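Long-range contacts in transglutaminase-like enzymes, putative cysteine protease (Cytophaga hutchinsonii, PDB 3ISR), which is a putative transglutaminase-like cysteine protease, probably using a nucleophilic cysteine, though its natural substrate is not established: residues T28-N33 with G259-T264; E158-S163 with E176-C181; V235-L240 with F280-N285. All blocks are in the same frame, centred on the assembly; numbering follows the deposited sequence.

Contact 1. Residues T28-N33 with G259-T264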
ATOM      1  N   THR B  28     -30.334  -3.860  -8.600  1.00 18.93           N
ATOM      2  CA  THR B  28     -29.404  -2.855  -8.087  1.00 18.64           C
ATOM      3  C   THR B  28     -30.137  -1.744  -7.354  1.00 18.36           C
ATOM      4  O   THR B  28     -31.175  -1.271  -7.818  1.00 18.28           O
ATOM      5  CB  THR B  28     -28.572  -2.254  -9.252  1.00 18.58           C
ATOM      6  OG1 THR B  28     -27.862  -3.303  -9.929  1.00 17.81           O
ATOM      7  CG2 THR B  28     -27.585  -1.227  -8.750  1.00 17.85           C
ATOM      8  N   THR B  29     -29.593  -1.343  -6.211  1.00 18.23           N
ATOM      9  CA  THR B  29     -30.050  -0.155  -5.495  1.00 17.94           C
ATOM     10  C   THR B  29     -29.043   0.976  -5.678  1.00 17.72           C
ATOM     11  O   THR B  29     -27.827   0.751  -5.602  1.00 17.79           O
ATOM     12  CB  THR B  29     -30.271  -0.457  -3.992  1.00 18.55           C
ATOM     13  OG1 THR B  29     -31.367  -1.362  -3.869  1.00 18.70           O
ATOM     14  CG2 THR B  29     -30.598   0.819  -3.197  1.00 17.90           C
ATOM     15  N   PHE B  30     -29.560   2.177  -5.946  1.00 16.72           N
ATOM     16  CA  PHE B  30     -28.740   3.374  -6.136  1.00 16.42           C
ATOM     17  C   PHE B  30     -29.020   4.346  -5.019  1.00 16.63           C
ATOM     18  O   PHE B  30     -30.171   4.515  -4.601  1.00 17.27           O
ATOM     19  CB  PHE B  30     -29.102   4.066  -7.455  1.00 16.13           C
ATOM     20  CG  PHE B  30     -28.781   3.262  -8.667  1.00 13.91           C
ATOM     21  CD1 PHE B  30     -27.641   3.538  -9.412  1.00 12.60           C
ATOM     22  CD2 PHE B  30     -29.618   2.230  -9.072  1.00 13.89           C
ATOM     23  CE1 PHE B  30     -27.346   2.792 -10.555  1.00 13.65           C
ATOM     24  CE2 PHE B  30     -29.327   1.481 -10.200  1.00 12.40           C
ATOM     25  CZ  PHE B  30     -28.179   1.762 -10.938  1.00 12.17           C
ATOM     26  N   ILE B  31     -27.971   4.987  -4.533  1.00 16.48           N
ATOM     27  CA  ILE B  31     -28.141   6.146  -3.680  1.00 16.26           C
ATOM     28  C   ILE B  31     -27.395   7.250  -4.379  1.00 16.78           C
ATOM     29  O   ILE B  31     -26.165   7.172  -4.548  1.00 17.30           O
ATOM     30  CB  ILE B  31     -27.541   5.966  -2.277  1.00 16.29           C
ATOM     31  CG1 ILE B  31     -28.123   4.721  -1.603  1.00 15.97           C
ATOM     32  CG2 ILE B  31     -27.819   7.230  -1.420  1.00 15.07           C
ATOM     33  CD1 ILE B  31     -27.496   4.433  -0.222  1.00 15.60           C
ATOM     34  N   PHE B  32     -28.143   8.268  -4.787  1.00 16.25           N
ATOM     35  CA  PHE B  32     -27.582   9.365  -5.539  1.00 16.45           C
ATOM     36  C   PHE B  32     -27.419  10.613  -4.685  1.00 16.09           C
ATOM     37  O   PHE B  32     -28.148  10.815  -3.718  1.00 15.81           O
ATOM     38  CB  PHE B  32     -28.493   9.713  -6.722  1.00 16.36           C
ATOM     39  CG  PHE B  32     -28.540   8.664  -7.787  1.00 17.72           C
ATOM     40  CD1 PHE B  32     -27.418   8.381  -8.550  1.00 17.86           C
ATOM     41  CD2 PHE B  32     -29.726   7.988  -8.055  1.00 19.35           C
ATOM     42  CE1 PHE B  32     -27.466   7.426  -9.556  1.00 20.46           C
ATOM     43  CE2 PHE B  32     -29.786   7.034  -9.061  1.00 19.85           C
ATOM     44  CZ  PHE B  32     -28.651   6.750  -9.809  1.00 19.60           C
ATOM     45  N   ASN B  33     -26.475  11.465  -5.074  1.00 16.20           N
ATOM     46  CA  ASN B  33     -26.340  12.760  -4.434  1.00 16.59           C
ATOM     47  C   ASN B  33     -26.175  13.842  -5.477  1.00 16.85           C
ATOM     48  O   ASN B  33     -25.034  14.192  -5.830  1.00 16.20           O
ATOM     49  CB  ASN B  33     -25.154  12.763  -3.475  1.00 17.12           C
ATOM     50  CG  ASN B  33     -25.105  14.004  -2.628  1.00 18.02           C
ATOM     51  OD1 ASN B  33     -26.144  14.629  -2.323  1.00 22.39           O
ATOM     52  ND2 ASN B  33     -23.902  14.380  -2.240  1.00 17.07           N
ATOM     53  N   GLY B 259     -25.081  -3.376  -6.303  1.00 16.87           N
ATOM     54  CA  GLY B 259     -25.471  -4.328  -7.345  1.00 17.58           C
ATOM     55  C   GLY B 259     -24.496  -4.204  -8.500  1.00 18.24           C
ATOM     56  O   GLY B 259     -23.291  -4.054  -8.279  1.00 18.31           O
ATOM     57  N   ASN B 260     -25.011  -4.256  -9.725  1.00 18.24           N
ATOM     58  CA  ASN B 260     -24.182  -4.179 -10.932  1.00 18.72           C
ATOM     59  C   ASN B 260     -24.785  -3.279 -12.000  1.00 18.07           C
ATOM     60  O   ASN B 260     -25.756  -3.652 -12.655  1.00 17.96           O
ATOM     61  CB  ASN B 260     -23.975  -5.573 -11.534  1.00 19.10           C
ATOM     62  CG  ASN B 260     -23.115  -6.456 -10.666  1.00 21.09           C
ATOM     63  OD1 ASN B 260     -21.903  -6.257 -10.578  1.00 24.61           O
ATOM     64  ND2 ASN B 260     -23.734  -7.448 -10.017  1.00 23.42           N
ATOM     65  N   ALA B 261     -24.204  -2.101 -12.172  1.00 17.50           N
ATOM     66  CA  ALA B 261     -24.697  -1.145 -13.156  1.00 17.13           C
ATOM     67  C   ALA B 261     -23.593  -0.169 -13.511  1.00 17.18           C
ATOM     68  O   ALA B 261     -22.690   0.078 -12.706  1.00 17.18           O
ATOM     69  CB  ALA B 261     -25.914  -0.403 -12.619  1.00 16.90           C
ATOM     70  N   SER B 262     -23.651   0.369 -14.724  1.00 16.85           N
ATOM     71  CA  SER B 262     -22.700   1.381 -15.148  1.00 17.09           C
ATOM     72  C   SER B 262     -23.413   2.489 -15.921  1.00 16.81           C
ATOM     73  O   SER B 262     -24.456   2.260 -16.562  1.00 16.79           O
ATOM     74  CB  SER B 262     -21.571   0.759 -15.979  1.00 17.30           C
ATOM     75  OG  SER B 262     -22.093   0.131 -17.134  1.00 18.37           O
ATOM     76  N   SER B 263     -22.857   3.693 -15.838  1.00 16.25           N
ATOM     77  CA  SER B 263     -23.459   4.857 -16.469  1.00 15.72           C
ATOM     78  C   SER B 263     -23.106   4.876 -17.942  1.00 15.59           C
ATOM     79  O   SER B 263     -22.008   4.490 -18.334  1.00 14.83           O
ATOM     80  CB  SER B 263     -23.002   6.149 -15.795  1.00 15.74           C
ATOM     81  OG  SER B 263     -21.610   6.302 -15.932  1.00 16.15           O
ATOM     82  N   THR B 264     -24.051   5.321 -18.761  1.00 15.64           N
ATOM     83  CA  THR B 264     -23.851   5.282 -20.200  1.00 16.31           C
ATOM     84  C   THR B 264     -23.919   6.666 -20.822  1.00 16.66           C
ATOM     85  O   THR B 264     -23.475   6.844 -21.954  1.00 16.79           O
ATOM     86  CB  THR B 264     -24.852   4.328 -20.904  1.00 16.39           C
ATOM     87  OG1 THR B 264     -26.192   4.701 -20.564  1.00 15.58           O
ATOM     88  CG2 THR B 264     -24.611   2.866 -20.493  1.00 15.76           C
TER
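The ring of Phe30 takes the methyl of Ala261 at its outer end. CB of Ala261 lies 3.6 Å from CZ and 4.1 Å from CE1 of Phe30, approaching obliquely. Phe30 carries CG beside its own backbone N (chi1 -65°), which swings CZ toward the other segment although the bond to CB does not point there. Two further rings fix its surroundings: that of Phe80 meets it edge-to-face, and that of Tyr22 comes up inclined to it. Ala261 thus adds an aliphatic patch to an aromatic cluster.

One polar bond joins the segments beside this cluster. Asn260 N donates to Thr28 OG1 at 3.0 Å, with 145° at the hydrogen. With OG1 beside the backbone N of Thr28 (chi1 -58°), the hydroxyl faces the turn, while CG2 reaches to 4.0 Å from Gly259 CA. The same OG1 also bonds to Ser26 O, a carbonyl that can only accept. It is therefore gripped twice, as acceptor and as donor, and its hydrogen is directed to Ser26. Asn260 ND2 reinforces the junction by bonding Ser26 OG. Gly259 has backbone angles that would jam a CB against the carbonyl O of the residue before, and brings its CA to 3.7 Å from Thr28 OG1.

Backbone pairing places this junction at a change of sheet. Strand 28-32 lies between strands 69-74 and 255-258, whereas strand 261-272 pairs with strand 12-24 in the six-stranded antiparallel sheet. Packing of Phe30 on Tyr22 and Phe80 of that second sheet is consistent with a beta sandwich formed by the N-terminal domain together with strands 255-258 and 261-272, in which two chain crossings, at Ser26 and at Gly259-Asn260, run side by side between the layers.

Contact 2. Residues E158-S163 with E176-C181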
ATOM      1  N   GLU B 158      -0.402  16.492 -11.257  1.00 15.76           N
ATOM      2  CA  GLU B 158      -0.934  16.740 -12.599  1.00 16.51           C
ATOM      3  C   GLU B 158      -2.410  16.439 -12.652  1.00 15.82           C
ATOM      4  O   GLU B 158      -2.851  15.431 -12.111  1.00 14.85           O
ATOM      5  CB  GLU B 158      -0.235  15.847 -13.610  1.00 17.27           C
ATOM      6  CG  GLU B 158       1.262  15.971 -13.537  1.00 22.20           C
ATOM      7  CD  GLU B 158       1.950  15.549 -14.810  1.00 26.89           C
ATOM      8  OE1 GLU B 158       1.274  15.070 -15.750  1.00 30.31           O
ATOM      9  OE2 GLU B 158       3.183  15.703 -14.863  1.00 31.22           O
ATOM     10  N   TYR B 159      -3.177  17.284 -13.333  1.00 15.32           N
ATOM     11  CA  TYR B 159      -4.576  16.976 -13.520  1.00 15.64           C
ATOM     12  C   TYR B 159      -4.721  16.068 -14.752  1.00 16.24           C
ATOM     13  O   TYR B 159      -4.462  16.492 -15.872  1.00 15.57           O
ATOM     14  CB  TYR B 159      -5.425  18.244 -13.655  1.00 15.84           C
ATOM     15  CG  TYR B 159      -6.910  17.929 -13.713  1.00 16.80           C
ATOM     16  CD1 TYR B 159      -7.729  18.101 -12.600  1.00 17.85           C
ATOM     17  CD2 TYR B 159      -7.484  17.440 -14.888  1.00 19.55           C
ATOM     18  CE1 TYR B 159      -9.091  17.784 -12.654  1.00 20.14           C
ATOM     19  CE2 TYR B 159      -8.825  17.130 -14.960  1.00 22.31           C
ATOM     20  CZ  TYR B 159      -9.626  17.304 -13.846  1.00 22.81           C
ATOM     21  OH  TYR B 159     -10.961  16.988 -13.964  1.00 27.55           O
ATOM     22  N   ILE B 160      -5.109  14.810 -14.535  1.00 15.93           N
ATOM     23  CA  ILE B 160      -5.215  13.856 -15.645  1.00 16.95           C
ATOM     24  C   ILE B 160      -6.481  13.021 -15.546  1.00 16.82           C
ATOM     25  O   ILE B 160      -6.596  12.200 -14.657  1.00 16.58           O
ATOM     26  CB  ILE B 160      -3.994  12.875 -15.747  1.00 17.20           C
ATOM     27  CG1 ILE B 160      -2.646  13.596 -15.622  1.00 17.87           C
ATOM     28  CG2 ILE B 160      -4.062  12.064 -17.058  1.00 17.37           C
ATOM     29  CD1 ILE B 160      -1.409  12.668 -15.793  1.00 19.41           C
ATOM     30  N   SER B 161      -7.414  13.224 -16.478  1.00 17.79           N
ATOM     31  CA  SER B 161      -8.626  12.398 -16.593  1.00 18.67           C
ATOM     32  C   SER B 161      -8.287  10.916 -16.694  1.00 18.63           C
ATOM     33  O   SER B 161      -7.377  10.534 -17.425  1.00 18.54           O
ATOM     34  CB  SER B 161      -9.435  12.804 -17.837  1.00 19.15           C
ATOM     35  OG  SER B 161      -9.861  14.147 -17.726  1.00 22.06           O
ATOM     36  N   GLY B 162      -9.017  10.089 -15.946  1.00 18.76           N
ATOM     37  CA  GLY B 162      -8.884   8.637 -16.039  1.00 18.61           C
ATOM     38  C   GLY B 162      -7.663   8.019 -15.377  1.00 18.53           C
ATOM     39  O   GLY B 162      -7.418   6.824 -15.535  1.00 18.86           O
ATOM     40  N   SER B 163      -6.888   8.817 -14.651  1.00 18.06           N
ATOM     41  CA  SER B 163      -5.672   8.324 -14.016  1.00 18.07           C
ATOM     42  C   SER B 163      -5.937   7.646 -12.659  1.00 18.32           C
ATOM     43  O   SER B 163      -5.051   6.979 -12.115  1.00 17.88           O
ATOM     44  CB  SER B 163      -4.675   9.475 -13.817  1.00 18.37           C
ATOM     45  OG  SER B 163      -5.257  10.512 -13.026  1.00 17.45           O
ATOM     46  N   GLU B 176       1.590   9.251  -6.433  1.00 15.87           N
ATOM     47  CA  GLU B 176       1.174   9.072  -7.840  1.00 16.69           C
ATOM     48  C   GLU B 176       1.294  10.389  -8.603  1.00 16.40           C
ATOM     49  O   GLU B 176       1.675  10.398  -9.777  1.00 16.32           O
ATOM     50  CB  GLU B 176      -0.274   8.527  -7.941  1.00 17.06           C
ATOM     51  CG  GLU B 176      -0.356   7.013  -7.802  1.00 19.91           C
ATOM     52  CD  GLU B 176      -1.783   6.454  -7.561  1.00 24.44           C
ATOM     53  OE1 GLU B 176      -2.820   7.118  -7.885  1.00 24.08           O
ATOM     54  OE2 GLU B 176      -1.838   5.316  -7.051  1.00 22.57           O
ATOM     55  N   ARG B 177       0.948  11.487  -7.929  1.00 16.62           N
ATOM     56  CA  ARG B 177       1.055  12.858  -8.478  1.00 16.63           C
ATOM     57  C   ARG B 177       0.205  13.091  -9.722  1.00 16.56           C
ATOM     58  O   ARG B 177       0.561  13.906 -10.583  1.00 16.87           O
ATOM     59  CB  ARG B 177       2.511  13.223  -8.781  1.00 16.23           C
ATOM     60  CG  ARG B 177       3.471  13.112  -7.579  1.00 16.78           C
ATOM     61  CD  ARG B 177       3.024  13.977  -6.401  1.00 16.06           C
ATOM     62  NE  ARG B 177       4.086  14.107  -5.394  1.00 15.45           N
ATOM     63  CZ  ARG B 177       5.140  14.915  -5.532  1.00 15.84           C
ATOM     64  NH1 ARG B 177       5.258  15.686  -6.604  1.00 15.05           N
ATOM     65  NH2 ARG B 177       6.078  14.964  -4.594  1.00 16.08           N
ATOM     66  N   ALA B 178      -0.902  12.366  -9.818  1.00 16.04           N
ATOM     67  CA  ALA B 178      -1.876  12.585 -10.870  1.00 16.46           C
ATOM     68  C   ALA B 178      -3.280  12.269 -10.348  1.00 16.26           C
ATOM     69  O   ALA B 178      -3.464  11.360  -9.544  1.00 16.70           O
ATOM     70  CB  ALA B 178      -1.538  11.720 -12.094  1.00 16.78           C
ATOM     71  N   GLY B 179      -4.278  13.020 -10.795  1.00 15.41           N
ATOM     72  CA  GLY B 179      -5.638  12.750 -10.365  1.00 15.02           C
ATOM     73  C   GLY B 179      -6.591  13.747 -10.984  1.00 15.77           C
ATOM     74  O   GLY B 179      -6.209  14.495 -11.895  1.00 15.29           O
ATOM     75  N   VAL B 180      -7.828  13.729 -10.492  1.00 15.51           N
ATOM     76  CA  VAL B 180      -8.874  14.644 -10.926  1.00 15.91           C
ATOM     77  C   VAL B 180      -9.383  15.342  -9.662  1.00 15.99           C
ATOM     78  O   VAL B 180      -8.768  15.194  -8.593  1.00 16.14           O
ATOM     79  CB  VAL B 180      -9.998  13.918 -11.693  1.00 16.67           C
ATOM     80  CG1 VAL B 180      -9.511  13.492 -13.102  1.00 16.93           C
ATOM     81  CG2 VAL B 180     -10.522  12.703 -10.901  1.00 17.43           C
ATOM     82  N   CYS B 181     -10.461  16.112  -9.753  1.00 15.15           N
ATOM     83  CA  CYS B 181     -10.807  16.965  -8.609  1.00 16.08           C
ATOM     84  C   CYS B 181     -10.989  16.191  -7.290  1.00 14.89           C
ATOM     85  O   CYS B 181     -10.561  16.660  -6.251  1.00 14.24           O
ATOM     86  CB  CYS B 181     -12.018  17.858  -8.909  1.00 16.32           C
ATOM     87  SG  CYS B 181     -13.539  17.000  -9.287  1.00 21.97           S
TER
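Tyr159 and Glu158 pair with Gly179 and Ala178 as the two short parallel strands of the beta-alpha-beta unit 158-159, 170-176, 178-179 of the transglutaminase-like domain. Three backbone bonds set the register: Glu158 N to Arg177 O (2.8 Å), Gly179 N to Glu158 O and Ile160 N to Gly179 O (2.9 Å). Glu158 thereby brackets Ala178, and Gly179 in turn is held through both its N and its O, as expected of parallel pairing.

The side chain of Tyr159 can be followed along the second strand. Its CB leaves with CG anti to the backbone N (chi1 -174°), which lays the ring along the chain of residues 179-181. CG lies 3.9 Å from Gly179 O, an oxygen above one ring face but offset toward the rim. CD1 passes to Val180 CA, and CE1 comes to 3.6 Å from both Val180 CA and Cys181 N. CZ and OH finish against Val180 CG1, each at 3.9 Å. Val180 precedes helix 181-194, where its N bonds to Asp183 OD2; Cys181 begins that helix and touches His215, consistent with the cysteine-histidine pair of this family.

Beyond the strands, Ile160 CD1 packs on Ala178 CB, and both residues also touch Lys130 of a neighbouring subunit. Arg177, the first residue past helix 170-176, with positive phi, bonds through NE to Ile174 O and through NH2 makes a salt bridge to Glu135 of that subunit. Ile160 to Ser163 form a type II turn with Gly162 at positive phi; its backbone bond Ser163 N to Ile160 O is weak, and Ser163 OG donates to the same oxygen at 2.7 Å.

Contact 3. Residues V235-L240 with F280-N285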
ATOM      1  N   VAL B 235     -11.995  26.431 -11.379  1.00 17.29           N
ATOM      2  CA  VAL B 235     -13.240  27.192 -11.329  1.00 18.54           C
ATOM      3  C   VAL B 235     -13.154  28.434 -10.452  1.00 17.90           C
ATOM      4  O   VAL B 235     -12.437  28.428  -9.450  1.00 17.96           O
ATOM      5  CB  VAL B 235     -14.430  26.307 -10.870  1.00 18.82           C
ATOM      6  CG1 VAL B 235     -14.482  25.010 -11.670  1.00 20.94           C
ATOM      7  CG2 VAL B 235     -14.352  25.975  -9.384  1.00 19.54           C
ATOM      8  N   PRO B 236     -13.891  29.504 -10.812  1.00 17.27           N
ATOM      9  CA  PRO B 236     -13.989  30.632  -9.884  1.00 16.81           C
ATOM     10  C   PRO B 236     -14.721  30.182  -8.625  1.00 16.68           C
ATOM     11  O   PRO B 236     -15.761  29.516  -8.724  1.00 16.73           O
ATOM     12  CB  PRO B 236     -14.817  31.670 -10.674  1.00 16.78           C
ATOM     13  CG  PRO B 236     -15.637  30.856 -11.617  1.00 16.62           C
ATOM     14  CD  PRO B 236     -14.738  29.700 -12.008  1.00 17.63           C
ATOM     15  N   LEU B 237     -14.169  30.500  -7.452  1.00 16.16           N
ATOM     16  CA  LEU B 237     -14.691  29.940  -6.213  1.00 16.20           C
ATOM     17  C   LEU B 237     -16.120  30.402  -5.945  1.00 15.99           C
ATOM     18  O   LEU B 237     -16.901  29.669  -5.335  1.00 15.93           O
ATOM     19  CB  LEU B 237     -13.789  30.280  -5.018  1.00 16.75           C
ATOM     20  CG  LEU B 237     -12.328  29.841  -5.158  1.00 17.73           C
ATOM     21  CD1 LEU B 237     -11.515  30.344  -3.981  1.00 19.55           C
ATOM     22  CD2 LEU B 237     -12.247  28.330  -5.286  1.00 18.33           C
ATOM     23  N   ASN B 238     -16.465  31.596  -6.425  1.00 15.03           N
ATOM     24  CA  ASN B 238     -17.801  32.130  -6.208  1.00 14.71           C
ATOM     25  C   ASN B 238     -18.825  31.607  -7.203  1.00 15.03           C
ATOM     26  O   ASN B 238     -19.993  32.002  -7.147  1.00 15.05           O
ATOM     27  CB  ASN B 238     -17.804  33.677  -6.190  1.00 14.61           C
ATOM     28  CG  ASN B 238     -17.236  34.303  -7.466  1.00 14.57           C
ATOM     29  OD1 ASN B 238     -16.499  33.674  -8.228  1.00 15.85           O
ATOM     30  ND2 ASN B 238     -17.534  35.570  -7.663  1.00 14.47           N
ATOM     31  N   GLY B 239     -18.390  30.740  -8.116  1.00 14.51           N
ATOM     32  CA  GLY B 239     -19.304  30.087  -9.058  1.00 14.72           C
ATOM     33  C   GLY B 239     -19.835  28.724  -8.621  1.00 15.56           C
ATOM     34  O   GLY B 239     -20.489  28.039  -9.404  1.00 15.74           O
ATOM     35  N   LEU B 240     -19.576  28.341  -7.368  1.00 14.72           N
ATOM     36  CA  LEU B 240     -19.979  27.023  -6.859  1.00 15.53           C
ATOM     37  C   LEU B 240     -21.359  26.978  -6.229  1.00 15.41           C
ATOM     38  O   LEU B 240     -21.735  27.850  -5.447  1.00 16.59           O
ATOM     39  CB  LEU B 240     -18.957  26.505  -5.842  1.00 14.47           C
ATOM     40  CG  LEU B 240     -17.576  26.170  -6.398  1.00 15.93           C
ATOM     41  CD1 LEU B 240     -16.547  26.089  -5.247  1.00 13.14           C
ATOM     42  CD2 LEU B 240     -17.597  24.865  -7.185  1.00 16.85           C
ATOM     43  N   PHE B 280     -14.097  35.213  -8.638  1.00 14.49           N
ATOM     44  CA  PHE B 280     -13.231  35.400  -7.485  1.00 14.73           C
ATOM     45  C   PHE B 280     -12.152  34.324  -7.505  1.00 15.33           C
ATOM     46  O   PHE B 280     -12.464  33.136  -7.590  1.00 14.51           O
ATOM     47  CB  PHE B 280     -14.033  35.295  -6.184  1.00 14.13           C
ATOM     48  CG  PHE B 280     -13.206  35.509  -4.955  1.00 14.55           C
ATOM     49  CD1 PHE B 280     -13.188  36.745  -4.323  1.00 14.46           C
ATOM     50  CD2 PHE B 280     -12.432  34.472  -4.433  1.00 14.36           C
ATOM     51  CE1 PHE B 280     -12.412  36.941  -3.194  1.00 14.86           C
ATOM     52  CE2 PHE B 280     -11.657  34.659  -3.305  1.00 13.59           C
ATOM     53  CZ  PHE B 280     -11.646  35.886  -2.677  1.00 14.27           C
ATOM     54  N   TRP B 281     -10.891  34.744  -7.422  1.00 16.02           N
ATOM     55  CA  TRP B 281      -9.774  33.804  -7.300  1.00 16.94           C
ATOM     56  C   TRP B 281      -8.883  34.264  -6.164  1.00 17.28           C
ATOM     57  O   TRP B 281      -8.778  35.465  -5.925  1.00 16.45           O
ATOM     58  CB  TRP B 281      -8.940  33.822  -8.575  1.00 17.54           C
ATOM     59  CG  TRP B 281      -9.669  33.440  -9.835  1.00 18.54           C
ATOM     60  CD1 TRP B 281     -10.261  34.288 -10.735  1.00 18.72           C
ATOM     61  CD2 TRP B 281      -9.852  32.112 -10.352  1.00 19.58           C
ATOM     62  NE1 TRP B 281     -10.803  33.569 -11.777  1.00 19.67           N
ATOM     63  CE2 TRP B 281     -10.565  32.233 -11.570  1.00 20.63           C
ATOM     64  CE3 TRP B 281      -9.475  30.831  -9.908  1.00 20.95           C
ATOM     65  CZ2 TRP B 281     -10.921  31.120 -12.349  1.00 21.09           C
ATOM     66  CZ3 TRP B 281      -9.831  29.719 -10.685  1.00 20.13           C
ATOM     67  CH2 TRP B 281     -10.543  29.878 -11.893  1.00 22.10           C
ATOM     68  N   TYR B 282      -8.213  33.338  -5.478  1.00 17.83           N
ATOM     69  CA  TYR B 282      -7.201  33.752  -4.504  1.00 18.95           C
ATOM     70  C   TYR B 282      -5.910  34.172  -5.205  1.00 19.80           C
ATOM     71  O   TYR B 282      -5.593  33.709  -6.303  1.00 19.43           O
ATOM     72  CB  TYR B 282      -6.849  32.626  -3.513  1.00 19.00           C
ATOM     73  CG  TYR B 282      -7.962  32.188  -2.587  1.00 18.99           C
ATOM     74  CD1 TYR B 282      -8.791  33.121  -1.954  1.00 19.32           C
ATOM     75  CD2 TYR B 282      -8.161  30.835  -2.314  1.00 18.58           C
ATOM     76  CE1 TYR B 282      -9.805  32.701  -1.093  1.00 19.36           C
ATOM     77  CE2 TYR B 282      -9.158  30.415  -1.448  1.00 18.00           C
ATOM     78  CZ  TYR B 282      -9.986  31.353  -0.848  1.00 17.22           C
ATOM     79  OH  TYR B 282     -10.990  30.952   0.006  1.00 15.87           O
ATOM     80  N   ASP B 283      -5.164  35.044  -4.544  1.00 21.40           N
ATOM     81  CA  ASP B 283      -3.784  35.319  -4.911  1.00 22.74           C
ATOM     82  C   ASP B 283      -2.994  35.183  -3.616  1.00 23.53           C
ATOM     83  O   ASP B 283      -3.431  35.690  -2.575  1.00 23.90           O
ATOM     84  CB  ASP B 283      -3.652  36.723  -5.501  1.00 22.73           C
ATOM     85  N   LYS B 284      -1.851  34.491  -3.668  1.00 24.28           N
ATOM     86  CA  LYS B 284      -1.041  34.223  -2.464  1.00 24.89           C
ATOM     87  C   LYS B 284      -0.819  35.466  -1.587  1.00 25.49           C
ATOM     88  O   LYS B 284      -0.546  35.349  -0.377  1.00 25.34           O
ATOM     89  CB  LYS B 284       0.305  33.589  -2.838  1.00 25.16           C
ATOM     90  N   ASN B 285      -0.964  36.639  -2.216  1.00 25.78           N
ATOM     91  CA  ASN B 285      -0.693  37.948  -1.612  1.00 26.15           C
ATOM     92  C   ASN B 285      -1.940  38.723  -1.147  1.00 26.31           C
ATOM     93  O   ASN B 285      -1.876  39.927  -0.884  1.00 26.51           O
ATOM     94  CB  ASN B 285       0.120  38.793  -2.593  1.00 25.82           C
ATOM     95  CG  ASN B 285       1.468  38.173  -2.917  1.00 26.13           C
ATOM     96  OD1 ASN B 285       2.311  37.989  -2.035  1.00 25.44           O
ATOM     97  ND2 ASN B 285       1.678  37.849  -4.189  1.00 26.15           N
TER
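Phe280 is held by its backbone at both ends. Its N donates to Asn238 OD1 at 2.9 Å, with the donor well above the amide plane, and its O accepts from Leu237 N at 3.1 Å, nearly in line with the C=O. Two flat groups follow it. Trp281 lays the six-membered half of its indole over Pro236: CA of Pro236 stands 4.0 Å from that centroid and 12° off the normal, a CH-pi contact. Tyr282 receives Leu237 CD1 over one face, 3.7 Å from the ring centroid and 21° off the normal, the two side chains crossing at about a right angle. The same methyl meets the edge of the Phe280 ring.

The next shell fixes these groups. Asn238, with CG between its backbone N and carbonyl carbon (chi1 57°), sends ND2 to Thr278 O and Tyr92 OH, which settles the turn of the amide. Tyr282 OH donates to Ile228 O and accepts from Leu290 N, while Phe229 packs on its ring. Gly239 N bonds to Pro236 O, closing the 3-10 turn.

The arrangement fastens the C-terminal loop onto the turn before strand 240-246 of the transglutaminase-like sheet. There Val235 touches His215 and Asp230, probably the histidine and aspartate of the family's Cys-His-Asp triad.

Contacts 2 and 3 approach the probable active site from different parts of the chain. Cys181 of contact 2 and Val235 of contact 3 both touch His215, although the two contacts themselves do not meet: their centres are 21 Å apart and their nearest atoms about 8 Å. Contact 1 lies where strand 28-32 of the N-terminal domain meets strand 261-272, and stands farther off, its centre 24 Å from that of contact 2 and 33 Å from that of contact 3, on the opposite side of the chain's centre from the latter. Along the sequence contacts 1 and 3 alternate their segments, whereas contact 2 closes before contact 3 opens. Neighbouring subunits touch contacts 1 and 2, but not contact 3.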